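Local coordinates for binding domain (Hc) of Paraclostridial Mosquitocidal Protein 1 (Paraclostridium bifermentans, PDB 6HOX), which is the receptor-binding domain of a botulinum-like neurotoxin that targets Anopheles mosquitoes, and probably directs the toxin to host nerve cells, at residues G254-I266 and E315-V329. Numbering follows the deposited sequence.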
# COMPACT_ATOMS: atom_id res chain seq x y z
N GLY A 254 3.27 1.37 -1.36
CA GLY A 254 3.82 0.71 -0.17
C GLY A 254 5.10 -0.09 -0.42
O GLY A 254 5.54 -0.84 0.48
N GLU A 255 5.69 0.09 -1.61
CA GLU A 255 6.95 -0.53 -2.01
C GLU A 255 8.11 0.42 -1.74
O GLU A 255 7.91 1.61 -1.53
CB GLU A 255 6.86 -1.00 -3.46
CG GLU A 255 5.66 -1.91 -3.66
CD GLU A 255 5.76 -2.85 -4.85
OE1 GLU A 255 6.44 -2.49 -5.83
OE2 GLU A 255 5.14 -3.92 -4.79
N PRO A 256 9.35 -0.09 -1.60
CA PRO A 256 10.48 0.78 -1.26
C PRO A 256 10.65 1.92 -2.28
O PRO A 256 10.53 1.70 -3.48
CB PRO A 256 11.67 -0.19 -1.25
CG PRO A 256 11.04 -1.53 -0.94
CD PRO A 256 9.72 -1.51 -1.68
N LEU A 257 10.89 3.13 -1.77
CA LEU A 257 11.10 4.30 -2.61
C LEU A 257 12.50 4.17 -3.23
O LEU A 257 13.43 3.76 -2.56
CB LEU A 257 10.97 5.56 -1.74
CG LEU A 257 11.00 6.89 -2.48
CD1 LEU A 257 9.77 7.04 -3.38
CD2 LEU A 257 11.07 8.05 -1.50
N GLU A 258 12.65 4.49 -4.51
CA GLU A 258 13.95 4.27 -5.19
C GLU A 258 14.51 5.55 -5.79
O GLU A 258 13.77 6.44 -6.19
CB GLU A 258 13.84 3.26 -6.32
CG GLU A 258 13.35 1.89 -5.88
CD GLU A 258 13.24 0.90 -7.03
OE1 GLU A 258 13.96 1.08 -8.06
OE2 GLU A 258 12.45 -0.06 -6.90
N TYR A 259 15.84 5.56 -5.94
CA TYR A 259 16.57 6.55 -6.69
C TYR A 259 16.54 6.20 -8.17
O TYR A 259 16.45 5.04 -8.55
CB TYR A 259 18.03 6.63 -6.23
CG TYR A 259 18.23 7.22 -4.87
CD1 TYR A 259 17.95 8.55 -4.64
CD2 TYR A 259 18.72 6.46 -3.80
CE1 TYR A 259 18.13 9.13 -3.40
CE2 TYR A 259 18.89 7.03 -2.54
CZ TYR A 259 18.60 8.37 -2.35
OH TYR A 259 18.80 8.98 -1.15
N ASN A 260 16.61 7.25 -9.00
CA ASN A 260 16.79 7.11 -10.43
C ASN A 260 15.61 6.33 -11.04
O ASN A 260 15.79 5.61 -12.01
CB ASN A 260 18.13 6.46 -10.76
CG ASN A 260 18.50 6.55 -12.22
OD1 ASN A 260 18.26 7.58 -12.85
ND2 ASN A 260 19.01 5.47 -12.79
N LYS A 261 14.41 6.54 -10.50
CA LYS A 261 13.21 5.88 -10.97
C LYS A 261 12.12 6.92 -11.25
O LYS A 261 11.84 7.77 -10.37
CB LYS A 261 12.74 4.86 -9.94
CG LYS A 261 11.41 4.19 -10.23
CD LYS A 261 11.04 3.20 -9.16
CE LYS A 261 9.68 2.59 -9.37
NZ LYS A 261 9.55 1.30 -8.67
N SER A 262 11.54 6.87 -12.46
CA SER A 262 10.53 7.84 -12.89
C SER A 262 9.27 7.72 -12.04
O SER A 262 8.69 6.65 -11.93
CB SER A 262 10.18 7.72 -14.35
OG SER A 262 11.15 8.38 -15.12
N TYR A 263 8.85 8.86 -11.48
CA TYR A 263 7.71 8.92 -10.59
C TYR A 263 6.82 10.10 -10.99
O TYR A 263 7.29 11.10 -11.50
CB TYR A 263 8.13 9.15 -9.14
CG TYR A 263 8.73 7.98 -8.40
CD1 TYR A 263 8.07 6.75 -8.31
CD2 TYR A 263 9.92 8.12 -7.71
CE1 TYR A 263 8.62 5.70 -7.59
CE2 TYR A 263 10.49 7.07 -7.01
CZ TYR A 263 9.83 5.86 -6.93
OH TYR A 263 10.40 4.83 -6.23
N TYR A 264 5.53 9.96 -10.70
CA TYR A 264 4.64 11.09 -10.54
C TYR A 264 4.69 11.51 -9.08
O TYR A 264 4.64 10.68 -8.17
CB TYR A 264 3.21 10.75 -10.96
CG TYR A 264 3.13 10.19 -12.36
CD1 TYR A 264 3.15 11.02 -13.47
CD2 TYR A 264 3.04 8.83 -12.58
CE1 TYR A 264 3.09 10.50 -14.76
CE2 TYR A 264 2.98 8.29 -13.85
CZ TYR A 264 3.02 9.13 -14.95
OH TYR A 264 2.95 8.60 -16.21
N MET A 265 4.77 12.82 -8.86
CA MET A 265 4.89 13.37 -7.55
C MET A 265 3.58 14.08 -7.23
O MET A 265 3.14 14.92 -8.03
CB MET A 265 6.08 14.33 -7.48
CG MET A 265 6.29 14.95 -6.12
SD MET A 265 7.75 15.99 -6.15
CE MET A 265 7.84 16.42 -4.42
N ILE A 266 2.98 13.70 -6.09
CA ILE A 266 1.62 14.08 -5.70
C ILE A 266 1.62 14.60 -4.26
O ILE A 266 2.26 14.06 -3.36
CB ILE A 266 0.69 12.86 -5.84
CG1 ILE A 266 0.54 12.46 -7.30
CG2 ILE A 266 -0.65 13.13 -5.17
CD1 ILE A 266 -0.10 11.11 -7.51
N GLU A 315 4.48 16.66 -15.04
CA GLU A 315 5.91 16.57 -14.83
C GLU A 315 6.25 15.23 -14.19
O GLU A 315 5.82 14.95 -13.07
CB GLU A 315 6.40 17.69 -13.90
CG GLU A 315 6.14 19.08 -14.45
CD GLU A 315 6.92 19.45 -15.70
OE1 GLU A 315 7.88 18.74 -16.04
OE2 GLU A 315 6.57 20.46 -16.31
N LYS A 316 7.07 14.43 -14.89
CA LYS A 316 7.70 13.27 -14.30
C LYS A 316 8.95 13.72 -13.54
O LYS A 316 9.63 14.64 -13.99
CB LYS A 316 8.04 12.25 -15.39
CG LYS A 316 6.85 11.75 -16.18
CD LYS A 316 6.12 10.62 -15.50
CE LYS A 316 6.75 9.28 -15.76
NZ LYS A 316 6.64 8.37 -14.60
N VAL A 317 9.25 13.06 -12.41
CA VAL A 317 10.46 13.35 -11.59
C VAL A 317 11.24 12.06 -11.27
O VAL A 317 10.70 10.96 -11.22
CB VAL A 317 10.11 14.09 -10.28
CG1 VAL A 317 9.24 15.31 -10.54
CG2 VAL A 317 9.42 13.17 -9.26
N LYS A 318 12.53 12.25 -11.01
CA LYS A 318 13.40 11.23 -10.46
C LYS A 318 14.10 11.83 -9.25
O LYS A 318 14.48 13.03 -9.28
CB LYS A 318 14.49 10.82 -11.45
CG LYS A 318 14.02 9.92 -12.57
CD LYS A 318 15.16 9.39 -13.41
CE LYS A 318 14.70 8.40 -14.45
NZ LYS A 318 15.83 8.00 -15.32
N ILE A 319 14.29 10.99 -8.22
CA ILE A 319 15.03 11.35 -7.01
C ILE A 319 16.48 10.94 -7.25
O ILE A 319 16.75 9.81 -7.62
CB ILE A 319 14.43 10.68 -5.75
CG1 ILE A 319 12.91 10.88 -5.64
CG2 ILE A 319 15.15 11.15 -4.50
CD1 ILE A 319 12.23 9.99 -4.61
N ILE A 320 17.41 11.88 -7.08
CA ILE A 320 18.81 11.68 -7.43
C ILE A 320 19.68 12.02 -6.22
O ILE A 320 19.46 13.00 -5.53
CB ILE A 320 19.18 12.54 -8.65
CG1 ILE A 320 18.31 12.19 -9.86
CG2 ILE A 320 20.66 12.40 -8.98
CD1 ILE A 320 18.57 10.83 -10.41
N ASN A 321 20.71 11.19 -6.01
CA ASN A 321 21.65 11.35 -4.92
C ASN A 321 22.93 10.64 -5.33
O ASN A 321 22.96 9.42 -5.36
CB ASN A 321 21.08 10.79 -3.61
CG ASN A 321 22.05 10.77 -2.45
OD1 ASN A 321 23.13 11.36 -2.51
ND2 ASN A 321 21.67 10.11 -1.36
N LYS A 322 23.95 11.41 -5.68
CA LYS A 322 25.21 10.84 -6.17
C LYS A 322 25.96 10.16 -5.01
O LYS A 322 26.92 9.46 -5.27
CB LYS A 322 26.04 11.91 -6.88
CG LYS A 322 26.82 12.86 -5.98
CD LYS A 322 27.43 14.05 -6.73
CE LYS A 322 26.40 15.09 -7.13
NZ LYS A 322 25.77 15.76 -5.97
N ASN A 323 25.53 10.34 -3.76
CA ASN A 323 26.10 9.61 -2.62
C ASN A 323 25.19 8.45 -2.19
O ASN A 323 25.31 7.97 -1.07
CB ASN A 323 26.36 10.50 -1.40
CG ASN A 323 27.35 11.61 -1.66
OD1 ASN A 323 28.27 11.47 -2.47
ND2 ASN A 323 27.15 12.73 -0.98
N ASN A 324 24.30 7.98 -3.07
CA ASN A 324 23.46 6.84 -2.71
C ASN A 324 24.37 5.65 -2.44
O ASN A 324 25.50 5.62 -2.94
CB ASN A 324 22.43 6.49 -3.78
CG ASN A 324 23.06 5.95 -5.04
OD1 ASN A 324 23.98 6.57 -5.57
ND2 ASN A 324 22.59 4.81 -5.52
N VAL A 325 23.88 4.69 -1.65
CA VAL A 325 24.64 3.47 -1.36
C VAL A 325 24.02 2.26 -2.06
O VAL A 325 24.73 1.33 -2.38
CB VAL A 325 24.78 3.22 0.16
CG1 VAL A 325 23.45 3.01 0.87
CG2 VAL A 325 25.68 2.03 0.38
N ASP A 326 22.70 2.28 -2.25
CA ASP A 326 22.00 1.32 -3.09
C ASP A 326 20.85 2.07 -3.77
O ASP A 326 20.83 3.30 -3.79
CB ASP A 326 21.56 0.10 -2.27
CG ASP A 326 20.65 0.43 -1.11
OD1 ASP A 326 20.10 1.54 -1.10
OD2 ASP A 326 20.53 -0.41 -0.21
N LYS A 327 19.87 1.35 -4.30
CA LYS A 327 18.84 1.98 -5.08
C LYS A 327 17.76 2.60 -4.19
O LYS A 327 16.89 3.31 -4.69
CB LYS A 327 18.21 0.97 -6.05
CG LYS A 327 17.22 -0.01 -5.45
CD LYS A 327 16.49 -0.80 -6.51
CE LYS A 327 15.37 -1.65 -5.95
NZ LYS A 327 14.57 -2.26 -7.04
N TYR A 328 17.83 2.37 -2.87
CA TYR A 328 16.72 2.71 -1.99
C TYR A 328 16.93 4.07 -1.35
O TYR A 328 18.04 4.38 -0.96
CB TYR A 328 16.56 1.66 -0.90
CG TYR A 328 16.25 0.30 -1.46
CD1 TYR A 328 15.05 0.07 -2.10
CD2 TYR A 328 17.17 -0.73 -1.39
CE1 TYR A 328 14.74 -1.18 -2.61
CE2 TYR A 328 16.88 -1.97 -1.91
CZ TYR A 328 15.67 -2.20 -2.52
OH TYR A 328 15.37 -3.42 -3.05
N VAL A 329 15.83 4.82 -1.21
CA VAL A 329 15.82 6.09 -0.53
C VAL A 329 15.52 5.81 0.94
O VAL A 329 14.57 5.12 1.25
CB VAL A 329 14.79 7.07 -1.12
CG1 VAL A 329 14.91 8.44 -0.47
CG2 VAL A 329 14.92 7.16 -2.62
O HOH W 1 13.51 8.28 -8.34
O HOH W 2 4.45 14.16 -11.22
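Tyr259 pushes its ring into the bend of 315-329, between strand 316-320 and the returning Asp326-Val329. CG2 of Val329 sits squarely over one face of the Tyr259 ring, 3.7 Å from the ring centroid and 4° off the normal, a CH-pi contact; CG2 of Ile319 meets the ring at CE1. Tyr259 CG is anti to its carbonyl carbon (chi1 -70°), which carries the phenol to Asn321; Asn321 ND2 donates to Tyr259 OH (3.1 Å) within its own amide plane, the ring turned 73° from that amide. Asp333 OD2 also bonds this hydroxyl. The backbone is gripped from both arms of the bend: Tyr259 N donates to Lys327 O, Asn260 N to Ile319 O, and Val329 N to Leu257 O, the last from above the carbonyl plane. Outside this core, Lys327 NZ makes a salt bridge with Glu258 OE2 (3.1 Å), and Pro256 CB lies beside the Tyr328 ring. Tyr263 and Val317 form an antiparallel hydrogen-bonded pair: Tyr263 N donates to Val317 O (2.8 Å) and Val317 N to Tyr263 O (2.9 Å). Between these direct bonds a water accepts from Ile319 N and Lys261 N and donates to Glu258 O, linking the two backbones. The bend contains a type I turn, Asn321 to Asn324, with Asx turns at Asn321 and Asp326, and Tyr263 OH accepts from Glu258 N, tying the loop of 258-262 back on itself. The contact belongs to the C-terminal, trefoil-type receptor-binding region: strand 435-438 flanks 263-267, with Phe437 against Leu257 and Met265, while strand 333-339 pairs with 316-320 and sets Ala335 against Tyr259 and Ile319.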